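Local coordinates for PAC2 family protein (Mycobacterium tuberculosis, PDB 2WAM) that is of unknown function but belongs to the PAC2 family, and represents a duplicated gene family found in actinobacteria, at residues A[201-206]-A[233-238]. Numbering follows the deposited sequence.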
ATOM      1  N   GLU A 201      28.623 -31.823 -13.198  1.00 53.31           N
ATOM      2  CA  GLU A 201      29.026 -31.933 -14.597  1.00 61.43           C
ATOM      3  C   GLU A 201      29.419 -30.576 -15.157  1.00 63.35           C
ATOM      4  O   GLU A 201      30.276 -30.477 -16.036  1.00 69.03           O
ATOM      5  CB  GLU A 201      27.915 -32.561 -15.440  1.00 74.00           C
ATOM      6  CG  GLU A 201      27.643 -34.025 -15.099  1.00 93.25           C
ATOM      7  CD  GLU A 201      26.681 -34.690 -16.069  1.00104.73           C
ATOM      8  OE1 GLU A 201      26.453 -34.128 -17.163  1.00103.82           O
ATOM      9  OE2 GLU A 201      26.158 -35.778 -15.736  1.00108.56           O
ATOM     10  N   LEU A 202      28.791 -29.531 -14.628  1.00 62.94           N
ATOM     11  CA  LEU A 202      29.006 -28.164 -15.087  1.00 55.50           C
ATOM     12  C   LEU A 202      30.365 -27.605 -14.679  1.00 55.80           C
ATOM     13  O   LEU A 202      30.791 -26.566 -15.182  1.00 57.94           O
ATOM     14  CB  LEU A 202      27.905 -27.261 -14.547  1.00 51.52           C
ATOM     15  CG  LEU A 202      26.545 -27.544 -15.165  1.00 58.04           C
ATOM     16  CD1 LEU A 202      25.494 -26.635 -14.555  1.00 59.65           C
ATOM     17  CD2 LEU A 202      26.636 -27.355 -16.666  1.00 55.73           C
ATOM     18  N   ILE A 203      31.038 -28.296 -13.768  1.00 48.21           N
ATOM     19  CA  ILE A 203      32.303 -27.823 -13.247  1.00 53.08           C
ATOM     20  C   ILE A 203      33.306 -28.965 -13.127  1.00 67.26           C
ATOM     21  O   ILE A 203      34.074 -29.041 -12.166  1.00 71.75           O
ATOM     22  CB  ILE A 203      32.099 -27.152 -11.889  1.00 49.04           C
ATOM     23  CG1 ILE A 203      31.261 -28.055 -10.982  1.00 46.60           C
ATOM     24  CG2 ILE A 203      31.407 -25.809 -12.072  1.00 45.24           C
ATOM     25  CD1 ILE A 203      31.314 -27.673  -9.526  1.00 38.09           C
ATOM     26  N   SER A 204      33.289 -29.852 -14.116  1.00 76.96           N
ATOM     27  CA  SER A 204      34.162 -31.022 -14.122  1.00 75.51           C
ATOM     28  C   SER A 204      35.590 -30.632 -14.485  1.00 77.99           C
ATOM     29  O   SER A 204      36.538 -31.379 -14.230  1.00 68.71           O
ATOM     30  CB  SER A 204      33.631 -32.064 -15.105  1.00 63.93           C
ATOM     31  OG  SER A 204      33.217 -31.457 -16.317  1.00 64.06           O
ATOM     32  N   ASP A 205      35.726 -29.446 -15.075  1.00 80.79           N
ATOM     33  CA  ASP A 205      37.020 -28.916 -15.481  1.00 80.24           C
ATOM     34  C   ASP A 205      37.831 -28.454 -14.281  1.00 69.49           C
ATOM     35  O   ASP A 205      39.030 -28.203 -14.391  1.00 75.36           O
ATOM     36  CB  ASP A 205      36.836 -27.736 -16.442  1.00 90.73           C
ATOM     37  CG  ASP A 205      36.567 -28.173 -17.867  1.00100.06           C
ATOM     38  OD1 ASP A 205      36.139 -27.321 -18.680  1.00103.24           O
ATOM     39  OD2 ASP A 205      36.785 -29.364 -18.176  1.00101.60           O
ATOM     40  N   PHE A 206      37.178 -28.327 -13.134  1.00 55.37           N
ATOM     41  CA  PHE A 206      37.835 -27.738 -11.979  1.00 59.75           C
ATOM     42  C   PHE A 206      38.163 -28.764 -10.900  1.00 66.69           C
ATOM     43  O   PHE A 206      37.562 -29.837 -10.837  1.00 69.47           O
ATOM     44  CB  PHE A 206      36.995 -26.593 -11.400  1.00 61.57           C
ATOM     45  CG  PHE A 206      36.735 -25.477 -12.373  1.00 56.61           C
ATOM     46  CD1 PHE A 206      35.724 -25.584 -13.322  1.00 55.27           C
ATOM     47  CD2 PHE A 206      37.495 -24.319 -12.339  1.00 53.48           C
ATOM     48  CE1 PHE A 206      35.477 -24.561 -14.220  1.00 51.03           C
ATOM     49  CE2 PHE A 206      37.253 -23.289 -13.235  1.00 52.52           C
ATOM     50  CZ  PHE A 206      36.245 -23.411 -14.177  1.00 50.97           C
ATOM     51  N   GLU A 233      18.943 -24.752 -11.915  1.00 38.06           N
ATOM     52  CA  GLU A 233      20.351 -25.051 -12.165  1.00 38.70           C
ATOM     53  C   GLU A 233      21.202 -23.803 -11.989  1.00 40.72           C
ATOM     54  O   GLU A 233      20.967 -22.793 -12.638  1.00 45.41           O
ATOM     55  CB  GLU A 233      20.557 -25.607 -13.571  1.00 33.51           C
ATOM     56  CG  GLU A 233      21.952 -26.181 -13.787  1.00 40.47           C
ATOM     57  CD  GLU A 233      22.100 -26.858 -15.139  1.00 57.18           C
ATOM     58  OE1 GLU A 233      22.048 -28.109 -15.174  1.00 67.68           O
ATOM     59  OE2 GLU A 233      22.252 -26.149 -16.166  1.00 46.60           O
ATOM     60  N   VAL A 234      22.193 -23.873 -11.112  1.00 34.71           N
ATOM     61  CA  VAL A 234      23.012 -22.711 -10.828  1.00 30.74           C
ATOM     62  C   VAL A 234      24.494 -23.034 -10.948  1.00 34.56           C
ATOM     63  O   VAL A 234      24.917 -24.168 -10.735  1.00 39.26           O
ATOM     64  CB  VAL A 234      22.742 -22.166  -9.404  1.00 37.75           C
ATOM     65  CG1 VAL A 234      21.250 -21.880  -9.200  1.00 25.73           C
ATOM     66  CG2 VAL A 234      23.292 -23.138  -8.336  1.00 33.80           C
ATOM     67  N   VAL A 235      25.279 -22.019 -11.274  1.00 28.64           N
ATOM     68  CA  VAL A 235      26.723 -22.142 -11.304  1.00 32.45           C
ATOM     69  C   VAL A 235      27.335 -20.770 -11.030  1.00 37.81           C
ATOM     70  O   VAL A 235      26.707 -19.735 -11.255  1.00 32.11           O
ATOM     71  CB  VAL A 235      27.235 -22.806 -12.622  1.00 30.20           C
ATOM     72  CG1 VAL A 235      26.533 -22.254 -13.825  1.00 30.84           C
ATOM     73  CG2 VAL A 235      28.725 -22.662 -12.762  1.00 34.25           C
ATOM     74  N   GLY A 236      28.547 -20.771 -10.490  1.00 38.35           N
ATOM     75  CA  GLY A 236      29.153 -19.553 -10.008  1.00 32.88           C
ATOM     76  C   GLY A 236      30.650 -19.637 -10.133  1.00 36.01           C
ATOM     77  O   GLY A 236      31.247 -20.685  -9.912  1.00 43.07           O
ATOM     78  N   PHE A 237      31.260 -18.523 -10.499  1.00 35.70           N
ATOM     79  CA  PHE A 237      32.700 -18.476 -10.674  1.00 35.04           C
ATOM     80  C   PHE A 237      33.294 -17.339  -9.870  1.00 32.55           C
ATOM     81  O   PHE A 237      32.887 -16.190  -9.995  1.00 43.38           O
ATOM     82  CB  PHE A 237      33.051 -18.339 -12.153  1.00 30.93           C
ATOM     83  CG  PHE A 237      32.525 -19.450 -12.988  1.00 29.41           C
ATOM     84  CD1 PHE A 237      31.434 -19.251 -13.818  1.00 33.88           C
ATOM     85  CD2 PHE A 237      33.105 -20.711 -12.926  1.00 27.16           C
ATOM     86  CE1 PHE A 237      30.933 -20.293 -14.598  1.00 32.48           C
ATOM     87  CE2 PHE A 237      32.620 -21.755 -13.688  1.00 29.78           C
ATOM     88  CZ  PHE A 237      31.527 -21.546 -14.533  1.00 37.67           C
ATOM     89  N   THR A 238      34.252 -17.673  -9.026  1.00 33.06           N
ATOM     90  CA  THR A 238      34.929 -16.682  -8.227  1.00 31.88           C
ATOM     91  C   THR A 238      36.376 -16.627  -8.685  1.00 34.96           C
ATOM     92  O   THR A 238      37.151 -17.552  -8.457  1.00 38.96           O
ATOM     93  CB  THR A 238      34.851 -17.041  -6.754  1.00 40.51           C
ATOM     94  OG1 THR A 238      33.473 -17.181  -6.378  1.00 42.51           O
ATOM     95  CG2 THR A 238      35.504 -15.959  -5.921  1.00 43.87           C
TER
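L202 and E233 reach for each other from opposite directions: the CD1 methyl of L202 lies over the flat face of the E233 carboxylate and beside its CG methylene, with L202 CD1 3.5 Å from E233 CD. E233 suits this partly exposed border because its extended chain, with CG anti to the backbone N (chi1 -169°), offers that face while its oxygens are bonded elsewhere, OE2 by Q174 and OE1 weakly by N199. I203 and V235 are buried, where beta-branched aliphatics offer a methyl without any polar atom to satisfy; they slide past one another in opposite senses, their CG2 methyls 4.2 Å apart. At the far end the rings of F206 and F237 approach obliquely, planes at 39° and centroids 6.0 Å apart; CE1 and CZ of F206 both lie 4.0 Å from CE2 of F237. The nearest CA atoms, of L202 and V235, stay 7.5 Å apart, so bulky side chains such as the phenylalanines bridge the distance. I203 and F206, ends of a type I turn closed by a weak F206 N to I203 O bond, both point toward the strand. S204 OG donates to E201 O at 3.1 Å, 35° out of the carbonyl plane. The loop after strand 193-197, outermost of the sheet within this chain, thus folds back across strand 234-242; L202 also meets strand 174-183, I203 packs on D121 of the second subunit, and helix 251-265 covers V235 and both phenylalanines through Q260 and T264.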